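Side-chain contacts in dihydrolipoyl dehydrogenase (Elizabethkingia anophelis NUHP1, PDB 6UZI), which probably oxidises the dihydrolipoyl groups of lipoylated proteins with NAD+, passing electrons through a redox-active disulfide and a bound FAD: residues I193-G198 and Q236-M241; I186-G191 and V256-K261; I162-E167 and C275-G280. One frame throughout, in Å; residues are numbered along the deposited sequence.

In the fold
Read from the N terminus, the six segments form three closures set one within another, and none of them cross. Residues 162-167 open the outermost loop, which interaction 3 closes at 275-280. Inside it, interaction 2 joins 186-191 to 256-261; innermost, interaction 1 joins 193-198 to 236-241. All three reach the parallel sheet of the presumed NAD+-binding domain. Interaction 1 packs helix 192-203 against its edge strand 239-241, interaction 2 sets the three-stranded antiparallel sheet 245-272 against strand 184-188, and interaction 3 lays a loop over strand 274-277. Strands 184-188 and 274-277 lie side by side in that sheet, bringing interactions 2 and 3 together.

Interaction 1: residues I193-G198 and Q236-M241; sequences IGLELG and QGMKFM. With FAD (flavin-adenine dinucleotide), chain E.
The carbonyl oxygen of L195 accepts a hydrogen bond from S199 OG one turn further along the helix, and the methyl group of M238 lies beside it, with CE 4.1 Å from L195 O. M238 gets there by a chain that runs out extended, CG anti to the backbone N (chi1 -157°), and then bends at its last torsion (chi3 -72°). The bend turns the methyl onto the helix backbone, where M238 CE is 3.6 Å from G198 C and G198 has no side chain in between.

L195 meets the strand with a single branch. Its CD2 comes to the edge of the F240 ring, in the ring plane and 3.8 Å from F240 CE2; the two side chains cross at about a right angle. The same L195 CD2 lies 4.2 Å from M238 SD, so one methyl touches both a ring edge and a thioether. With no hydrogen bond between the segments, the join rests on apolar side chains and on a methyl lying against the helix backbone.

Two residues before L195, I193 serves the cofactor instead: its CD1 lies 3.4 Å from FAD C8, at the dimethylbenzene part of the flavin. E196 hydrogen-bonds the backbone N of Y360.

Before the strand, helix 223-236 ends at G237 in a Schellman motif. F240 is then packed by L233 and Q230 of that helix, and L195 by its L229, while M238 rests on V208 and V210 of the adjoining strand 207-211. Helix 192-203 begins at the flavin and packs along the parallel sheet, with L195 and G198 toward its edge strand.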
loop_
_atom_site.group_PDB
_atom_site.type_symbol
_atom_site.label_atom_id
_atom_site.label_comp_id
_atom_site.label_asym_id
_atom_site.label_seq_id
_atom_site.Cartn_x
_atom_site.Cartn_y
_atom_site.Cartn_z
ATOM N N ILE A 193 3.410 21.174 0.404
ATOM C CA ILE A 193 4.857 21.116 0.223
ATOM C C ILE A 193 5.574 21.455 1.526
ATOM O O ILE A 193 6.556 20.802 1.904
ATOM C CB ILE A 193 5.267 22.075 -0.903
ATOM C CG1 ILE A 193 4.647 21.632 -2.231
ATOM C CG2 ILE A 193 6.763 22.134 -1.000
ATOM C CD1 ILE A 193 4.836 22.638 -3.352
ATOM N N GLY A 194 5.109 22.490 2.225
ATOM C CA GLY A 194 5.749 22.859 3.477
ATOM C C GLY A 194 5.704 21.746 4.506
ATOM O O GLY A 194 6.705 21.461 5.165
ATOM N N LEU A 195 4.548 21.085 4.644
ATOM C CA LEU A 195 4.438 19.982 5.599
ATOM C C LEU A 195 5.314 18.801 5.201
ATOM O O LEU A 195 5.895 18.137 6.069
ATOM C CB LEU A 195 2.984 19.530 5.727
ATOM C CG LEU A 195 1.953 20.506 6.286
ATOM C CD1 LEU A 195 0.568 19.884 6.264
ATOM C CD2 LEU A 195 2.339 20.904 7.705
ATOM N N GLU A 196 5.430 18.519 3.898
ATOM C CA GLU A 196 6.262 17.395 3.470
ATOM C C GLU A 196 7.738 17.676 3.729
ATOM O O GLU A 196 8.430 16.873 4.369
ATOM C CB GLU A 196 6.016 17.087 1.995
ATOM C CG GLU A 196 4.748 16.301 1.715
ATOM C CD GLU A 196 4.533 16.060 0.225
ATOM O OE1 GLU A 196 5.443 16.384 -0.575
ATOM O OE2 GLU A 196 3.447 15.558 -0.148
ATOM N N LEU A 197 8.235 18.824 3.254
ATOM C CA LEU A 197 9.641 19.167 3.459
ATOM C C LEU A 197 9.941 19.444 4.923
ATOM O O LEU A 197 11.066 19.213 5.380
ATOM C CB LEU A 197 10.029 20.356 2.592
ATOM C CG LEU A 197 9.953 20.043 1.101
ATOM C CD1 LEU A 197 10.424 21.218 0.269
ATOM C CD2 LEU A 197 10.739 18.793 0.770
ATOM N N GLY A 198 8.965 19.959 5.668
ATOM C CA GLY A 198 9.146 20.082 7.103
ATOM C C GLY A 198 9.336 18.731 7.763
ATOM O O GLY A 198 10.175 18.575 8.652
ATOM N N GLN A 236 5.383 14.150 16.474
ATOM C CA GLN A 236 6.695 13.956 15.875
ATOM C C GLN A 236 7.649 15.108 16.148
ATOM O O GLN A 236 8.839 14.987 15.842
ATOM C CB GLN A 236 6.541 13.774 14.368
ATOM C CG GLN A 236 5.717 12.560 14.009
ATOM C CD GLN A 236 5.396 12.480 12.542
ATOM O OE1 GLN A 236 6.169 12.929 11.693
ATOM N NE2 GLN A 236 4.221 11.941 12.230
ATOM N N GLY A 237 7.165 16.216 16.699
ATOM C CA GLY A 237 8.014 17.336 17.049
ATOM C C GLY A 237 7.731 18.617 16.295
ATOM O O GLY A 237 8.336 19.652 16.622
ATOM N N MET A 238 6.852 18.605 15.297
ATOM C CA MET A 238 6.570 19.827 14.561
ATOM C C MET A 238 5.736 20.768 15.425
ATOM O O MET A 238 4.847 20.339 16.168
ATOM C CB MET A 238 5.843 19.513 13.252
ATOM C CG MET A 238 5.989 20.591 12.182
ATOM S SD MET A 238 5.348 20.073 10.576
ATOM C CE MET A 238 6.566 18.880 10.025
ATOM N N LYS A 239 6.041 22.055 15.342
ATOM C CA LYS A 239 5.296 23.087 16.044
ATOM C C LYS A 239 4.418 23.844 15.053
ATOM O O LYS A 239 4.780 24.007 13.885
ATOM C CB LYS A 239 6.246 24.059 16.762
ATOM C CG LYS A 239 7.114 23.425 17.852
ATOM C CD LYS A 239 6.384 23.367 19.185
ATOM C CE LYS A 239 7.156 22.562 20.229
ATOM N NZ LYS A 239 7.025 21.078 20.045
ATOM N N PHE A 240 3.246 24.277 15.517
ATOM C CA PHE A 240 2.276 24.946 14.658
ATOM C C PHE A 240 1.811 26.244 15.299
ATOM O O PHE A 240 1.325 26.242 16.437
ATOM C CB PHE A 240 1.075 24.046 14.381
ATOM C CG PHE A 240 1.396 22.874 13.514
ATOM C CD1 PHE A 240 1.792 21.671 14.073
ATOM C CD2 PHE A 240 1.314 22.973 12.137
ATOM C CE1 PHE A 240 2.097 20.586 13.271
ATOM C CE2 PHE A 240 1.614 21.899 11.338
ATOM C CZ PHE A 240 2.009 20.700 11.912
ATOM N N MET A 241 1.914 27.333 14.541
ATOM C CA MET A 241 1.414 28.655 14.910
ATOM C C MET A 241 0.343 29.010 13.881
ATOM O O MET A 241 0.632 29.631 12.858
ATOM C CB MET A 241 2.532 29.664 14.943
ATOM C CG MET A 241 3.397 29.572 16.187
ATOM S SD MET A 241 4.713 30.798 16.173
ATOM C CE MET A 241 5.898 30.044 17.283
HETATM P PA FAD E . 4.328 21.411 -14.806
HETATM O O1A FAD E . 4.794 20.150 -14.183
HETATM O O2A FAD E . 4.190 22.478 -13.714
HETATM O O5B FAD E . 5.458 21.935 -15.804
HETATM C C5B FAD E . 5.035 22.449 -17.078
HETATM C C4B FAD E . 6.266 22.694 -17.911
HETATM O O4B FAD E . 6.001 23.723 -18.879
HETATM C C3B FAD E . 7.525 23.132 -17.147
HETATM O O3B FAD E . 8.525 22.133 -17.297
HETATM C C2B FAD E . 7.958 24.432 -17.850
HETATM O O2B FAD E . 9.371 24.521 -18.010
HETATM C C1B FAD E . 7.231 24.332 -19.188
HETATM N N9A FAD E . 6.937 25.606 -19.826
HETATM C C8A FAD E . 6.231 26.655 -19.292
HETATM N N7A FAD E . 6.062 27.659 -20.115
HETATM C C5A FAD E . 6.706 27.249 -21.277
HETATM C C6A FAD E . 6.885 27.861 -22.528
HETATM N N6A FAD E . 6.375 29.052 -22.854
HETATM N N1A FAD E . 7.590 27.184 -23.462
HETATM C C2A FAD E . 8.073 25.976 -23.153
HETATM N N3A FAD E . 7.960 25.294 -22.009
HETATM C C4A FAD E . 7.257 25.988 -21.103
HETATM N N1 FAD E . 1.652 16.743 -7.218
HETATM C C2 FAD E . 1.205 15.491 -6.954
HETATM O O2 FAD E . 0.258 15.007 -7.573
HETATM N N3 FAD E . 1.829 14.728 -5.983
HETATM C C4 FAD E . 2.913 15.117 -5.216
HETATM O O4 FAD E . 3.397 14.350 -4.386
HETATM C C4X FAD E . 3.383 16.444 -5.505
HETATM N N5 FAD E . 4.422 16.885 -4.856
HETATM C C5X FAD E . 4.902 18.144 -5.186
HETATM C C6 FAD E . 6.048 18.608 -4.543
HETATM C C7 FAD E . 6.612 19.833 -4.880
HETATM C C7M FAD E . 7.862 20.291 -4.176
HETATM C C8 FAD E . 6.015 20.618 -5.884
HETATM C C8M FAD E . 6.635 21.921 -6.320
HETATM C C9 FAD E . 4.858 20.168 -6.511
HETATM C C9A FAD E . 4.301 18.939 -6.176
HETATM N N10 FAD E . 3.168 18.431 -6.838
HETATM C C10 FAD E . 2.689 17.186 -6.529
HETATM C "C1'" FAD E . 2.504 19.207 -7.891
HETATM C "C2'" FAD E . 2.926 18.767 -9.286
HETATM O "O2'" FAD E . 4.280 19.139 -9.552
HETATM C "C3'" FAD E . 1.998 19.341 -10.358
HETATM O "O3'" FAD E . 0.646 19.208 -9.942
HETATM C "C4'" FAD E . 2.176 18.666 -11.717
HETATM O "O4'" FAD E . 3.563 18.711 -12.058
HETATM C "C5'" FAD E . 1.322 19.279 -12.806
HETATM O "O5'" FAD E . 2.219 19.511 -13.907
HETATM P P FAD E . 1.779 20.067 -15.372
HETATM O O1P FAD E . 1.939 19.104 -16.491
HETATM O O2P FAD E . 0.418 20.731 -15.392
HETATM O O3P FAD E . 2.880 21.224 -15.460
#

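Interaction 2: residues I186-G191 and V256-K261; sequences IVIGGG and VKVTAK. With EDO (1,2-ethanediol), chain H.
V256 faces I186 without bringing its own side chain close; the nearer approach is by its backbone, with V256 O 4.1 Å from I186 CD1. Its side chain also packs on C275 of strand 274-277, the sheet neighbour of 184-188. K257 points the other way, over V269 and E271 of strand 267-272. V258 then carries the contact, each of its methyls being used. CG1 meets I188 CD1 at 3.6 Å, the two side chains reaching toward each other tip to tip. CG2 of V258 serves both isoleucines, lying 3.7 Å from I188 CD1 and 4.0 Å from I186 CD1. I186 and V258 slide past one another in opposite directions, and I186 CG2 also lies 4.0 Å from V258 CG2. Having CG1 anti to the backbone N (chi1 175°) sets that methyl toward I188 and leaves CG2 between I188 and I186. Further on, A260 packs on V246 and K261 forms a salt bridge with D267, both within the small antiparallel sheet.

The axes of 186-188 and 256-261 cross at 44°, their closest approach 9.5 Å. Strand 184-188 runs on into the glycine-rich turn predicted to bind NAD+, where G191 is the N-cap of the next helix. There G190 N donates to O2 of an ethanediol, probably from the crystallisation liquor, at 2.6 Å. Apart from the V256 carbonyl beside I186 CD1, the contact is methyl against methyl, all from buried residues, consistent with hydrophobic, non-directional packing here.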
loop_
_atom_site.group_PDB
_atom_site.type_symbol
_atom_site.label_atom_id
_atom_site.label_comp_id
_atom_site.label_asym_id
_atom_site.label_seq_id
_atom_site.Cartn_x
_atom_site.Cartn_y
_atom_site.Cartn_z
ATOM N N ILE A 186 11.740 27.431 9.602
ATOM C CA ILE A 186 10.431 28.068 9.680
ATOM C C ILE A 186 9.707 27.836 8.361
ATOM O O ILE A 186 10.291 28.014 7.288
ATOM C CB ILE A 186 10.553 29.572 9.983
ATOM C CG1 ILE A 186 11.336 29.804 11.270
ATOM C CG2 ILE A 186 9.170 30.204 10.145
ATOM C CD1 ILE A 186 11.605 31.264 11.529
ATOM N N VAL A 187 8.449 27.407 8.431
ATOM C CA VAL A 187 7.622 27.221 7.246
ATOM C C VAL A 187 6.519 28.273 7.289
ATOM O O VAL A 187 5.757 28.347 8.261
ATOM C CB VAL A 187 7.037 25.801 7.168
ATOM C CG1 VAL A 187 6.139 25.661 5.950
ATOM C CG2 VAL A 187 8.138 24.774 7.127
ATOM N N ILE A 188 6.473 29.118 6.258
ATOM C CA ILE A 188 5.464 30.165 6.094
ATOM C C ILE A 188 4.399 29.664 5.129
ATOM O O ILE A 188 4.709 29.347 3.974
ATOM C CB ILE A 188 6.073 31.477 5.566
ATOM C CG1 ILE A 188 7.274 31.945 6.396
ATOM C CG2 ILE A 188 5.008 32.558 5.510
ATOM C CD1 ILE A 188 6.956 32.192 7.834
ATOM N N GLY A 189 3.164 29.539 5.592
ATOM C CA GLY A 189 2.191 29.112 4.605
ATOM C C GLY A 189 1.705 27.691 4.832
ATOM O O GLY A 189 2.418 26.837 5.374
ATOM N N GLY A 190 0.446 27.449 4.475
ATOM C CA GLY A 190 -0.120 26.132 4.689
ATOM C C GLY A 190 -0.147 25.176 3.508
ATOM O O GLY A 190 -0.984 24.268 3.479
ATOM N N GLY A 191 0.785 25.295 2.565
ATOM C CA GLY A 191 0.799 24.366 1.457
ATOM C C GLY A 191 1.288 22.996 1.892
ATOM O O GLY A 191 2.024 22.850 2.868
ATOM N N VAL A 256 16.791 34.314 10.091
ATOM C CA VAL A 256 15.576 34.840 9.491
ATOM C C VAL A 256 14.595 35.144 10.613
ATOM O O VAL A 256 14.398 34.316 11.509
ATOM C CB VAL A 256 14.971 33.856 8.481
ATOM C CG1 VAL A 256 13.743 34.463 7.858
ATOM C CG2 VAL A 256 16.004 33.487 7.416
ATOM N N LYS A 257 14.001 36.332 10.574
ATOM C CA LYS A 257 13.043 36.774 11.579
ATOM C C LYS A 257 11.684 36.962 10.917
ATOM O O LYS A 257 11.541 37.775 9.999
ATOM C CB LYS A 257 13.521 38.066 12.247
ATOM C CG LYS A 257 12.671 38.514 13.418
ATOM C CD LYS A 257 13.385 39.557 14.248
ATOM C CE LYS A 257 12.570 40.832 14.361
ATOM N NZ LYS A 257 13.146 41.708 15.413
ATOM N N VAL A 258 10.683 36.228 11.394
ATOM C CA VAL A 258 9.329 36.287 10.853
ATOM C C VAL A 258 8.463 37.020 11.866
ATOM O O VAL A 258 8.318 36.565 13.006
ATOM C CB VAL A 258 8.780 34.878 10.566
ATOM C CG1 VAL A 258 7.330 34.930 10.118
ATOM C CG2 VAL A 258 9.639 34.167 9.539
ATOM N N THR A 259 7.899 38.159 11.464
ATOM C CA THR A 259 7.033 38.950 12.333
ATOM C C THR A 259 5.590 38.819 11.865
ATOM O O THR A 259 5.324 38.808 10.661
ATOM C CB THR A 259 7.446 40.434 12.375
ATOM O OG1 THR A 259 7.464 40.992 11.053
ATOM C CG2 THR A 259 8.808 40.597 13.016
ATOM N N ALA A 260 4.664 38.708 12.820
ATOM C CA ALA A 260 3.265 38.441 12.502
ATOM C C ALA A 260 2.376 38.863 13.669
ATOM O O ALA A 260 2.853 39.272 14.728
ATOM C CB ALA A 260 3.059 36.956 12.176
ATOM N N LYS A 261 1.064 38.726 13.471
ATOM C CA LYS A 261 0.080 38.950 14.521
ATOM C C LYS A 261 -0.832 37.733 14.584
ATOM O O LYS A 261 -1.173 37.151 13.551
ATOM C CB LYS A 261 -0.731 40.230 14.292
ATOM C CG LYS A 261 0.052 41.494 14.585
ATOM C CD LYS A 261 -0.822 42.734 14.526
ATOM C CE LYS A 261 -0.032 44.007 14.831
ATOM N NZ LYS A 261 0.401 44.096 16.259
HETATM C C1 EDO H . -2.270 30.981 3.526
HETATM O O1 EDO H . -1.660 32.201 3.947
HETATM C C2 EDO H . -1.392 30.329 2.466
HETATM O O2 EDO H . -0.857 29.104 2.975
#

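Interaction 3: residues I162-E167 and C275-G280; sequences ITLDKE and CLVSVG
The parallel sheet of the presumed NAD+-binding domain has I162 and L164, from an irregular loop, laid against V277 of its strand 274-277. I162 and V277 reach toward each other tip to tip: I162 CD1 sits near both methyls of the valine, 3.9 Å from V277 CG2 and 4.1 Å from V277 CG1. L164 comes in at a slant and touches with one branch, its CD2 4.1 Å from V277 CG2. With CG1 of V277 anti to the backbone N (chi1 -176°), CG2 is turned to the loop, where both residues reach it.

Just after these apolar residues the loop is shaped by D165. Its OD2 accepts from the backbone N of E167 at 2.8 Å, met 37° out of the carboxylate plane, and also from the N atoms of R168 and V169. OD1 of D165 and OE2 of E167 both pair with R251, which ties the loop to strand 245-252. The turn is followed, after R168, by edge strand 169-170, beside strand 274-277. The aspartate carboxylate accepting from the backbone N two residues on makes an Asx turn, here at the entry to the outer strand of a Rossmann-type sheet.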
loop_
_atom_site.group_PDB
_atom_site.type_symbol
_atom_site.label_atom_id
_atom_site.label_comp_id
_atom_site.label_asym_id
_atom_site.label_seq_id
_atom_site.Cartn_x
_atom_site.Cartn_y
_atom_site.Cartn_z
ATOM N N ILE A 162 8.055 39.354 0.880
ATOM C CA ILE A 162 9.162 38.431 1.110
ATOM C C ILE A 162 10.179 38.571 -0.019
ATOM O O ILE A 162 9.824 38.530 -1.201
ATOM C CB ILE A 162 8.664 36.983 1.224
ATOM C CG1 ILE A 162 7.714 36.839 2.410
ATOM C CG2 ILE A 162 9.841 36.038 1.385
ATOM C CD1 ILE A 162 7.179 35.431 2.612
ATOM N N THR A 163 11.448 38.708 0.347
ATOM C CA THR A 163 12.547 38.780 -0.612
ATOM C C THR A 163 13.253 37.428 -0.603
ATOM O O THR A 163 14.056 37.138 0.288
ATOM C CB THR A 163 13.518 39.909 -0.265
ATOM O OG1 THR A 163 12.856 41.184 -0.329
ATOM C CG2 THR A 163 14.692 39.901 -1.225
ATOM N N LEU A 164 12.940 36.593 -1.586
ATOM C CA LEU A 164 13.579 35.290 -1.686
ATOM C C LEU A 164 15.016 35.461 -2.161
ATOM O O LEU A 164 15.281 36.219 -3.096
ATOM C CB LEU A 164 12.806 34.390 -2.648
ATOM C CG LEU A 164 11.371 34.011 -2.303
ATOM C CD1 LEU A 164 10.639 33.557 -3.553
ATOM C CD2 LEU A 164 11.365 32.912 -1.252
ATOM N N ASP A 165 15.950 34.772 -1.503
ATOM C CA ASP A 165 17.362 34.901 -1.827
ATOM C C ASP A 165 18.019 33.596 -2.253
ATOM O O ASP A 165 19.235 33.583 -2.479
ATOM C CB ASP A 165 18.133 35.504 -0.641
ATOM C CG ASP A 165 18.019 34.674 0.635
ATOM O OD1 ASP A 165 18.176 35.262 1.724
ATOM O OD2 ASP A 165 17.747 33.455 0.562
ATOM N N LYS A 166 17.264 32.503 -2.365
ATOM C CA LYS A 166 17.784 31.197 -2.777
ATOM C C LYS A 166 18.888 30.690 -1.854
ATOM O O LYS A 166 19.675 29.821 -2.242
ATOM C CB LYS A 166 18.281 31.223 -4.232
ATOM C CG LYS A 166 17.277 31.832 -5.213
ATOM C CD LYS A 166 17.230 31.101 -6.542
ATOM C CE LYS A 166 16.074 31.610 -7.393
ATOM N NZ LYS A 166 15.758 30.713 -8.548
ATOM N N GLU A 167 18.959 31.221 -0.629
ATOM C CA GLU A 167 19.928 30.766 0.359
ATOM C C GLU A 167 19.218 30.385 1.648
ATOM O O GLU A 167 19.130 29.201 1.992
ATOM C CB GLU A 167 20.979 31.836 0.634
ATOM C CG GLU A 167 22.192 31.738 -0.260
ATOM C CD GLU A 167 22.976 33.031 -0.321
ATOM O OE1 GLU A 167 23.720 33.217 -1.305
ATOM O OE2 GLU A 167 22.845 33.860 0.606
ATOM N N CYS A 275 14.157 29.663 6.251
ATOM C CA CYS A 275 12.729 29.938 6.120
ATOM C C CYS A 275 12.230 29.492 4.752
ATOM O O CYS A 275 12.697 29.991 3.722
ATOM C CB CYS A 275 12.424 31.418 6.333
ATOM S SG CYS A 275 10.671 31.754 6.088
ATOM N N LEU A 276 11.266 28.572 4.749
ATOM C CA LEU A 276 10.661 28.019 3.539
ATOM C C LEU A 276 9.258 28.591 3.360
ATOM O O LEU A 276 8.408 28.458 4.248
ATOM C CB LEU A 276 10.622 26.491 3.609
ATOM C CG LEU A 276 9.717 25.689 2.669
ATOM C CD1 LEU A 276 10.121 25.823 1.213
ATOM C CD2 LEU A 276 9.738 24.227 3.093
ATOM N N VAL A 277 9.017 29.202 2.208
ATOM C CA VAL A 277 7.736 29.817 1.874
ATOM C C VAL A 277 6.914 28.834 1.040
ATOM O O VAL A 277 7.244 28.547 -0.117
ATOM C CB VAL A 277 7.935 31.140 1.128
ATOM C CG1 VAL A 277 6.598 31.794 0.877
ATOM C CG2 VAL A 277 8.865 32.040 1.912
ATOM N N SER A 278 5.837 28.310 1.624
ATOM C CA SER A 278 4.957 27.347 0.970
ATOM C C SER A 278 3.527 27.869 1.068
ATOM O O SER A 278 2.722 27.381 1.862
ATOM C CB SER A 278 5.089 25.964 1.601
ATOM O OG SER A 278 6.428 25.517 1.545
ATOM N N VAL A 279 3.224 28.896 0.283
ATOM C CA VAL A 279 1.924 29.549 0.325
ATOM C C VAL A 279 1.060 29.180 -0.868
ATOM O O VAL A 279 0.099 29.892 -1.168
ATOM C CB VAL A 279 2.056 31.076 0.449
ATOM C CG1 VAL A 279 2.605 31.445 1.814
ATOM C CG2 VAL A 279 2.942 31.624 -0.665
ATOM N N GLY A 280 1.420 28.145 -1.611
ATOM C CA GLY A 280 0.593 27.672 -2.697
ATOM C C GLY A 280 1.327 27.699 -4.020
ATOM O O GLY A 280 2.510 28.023 -4.105
#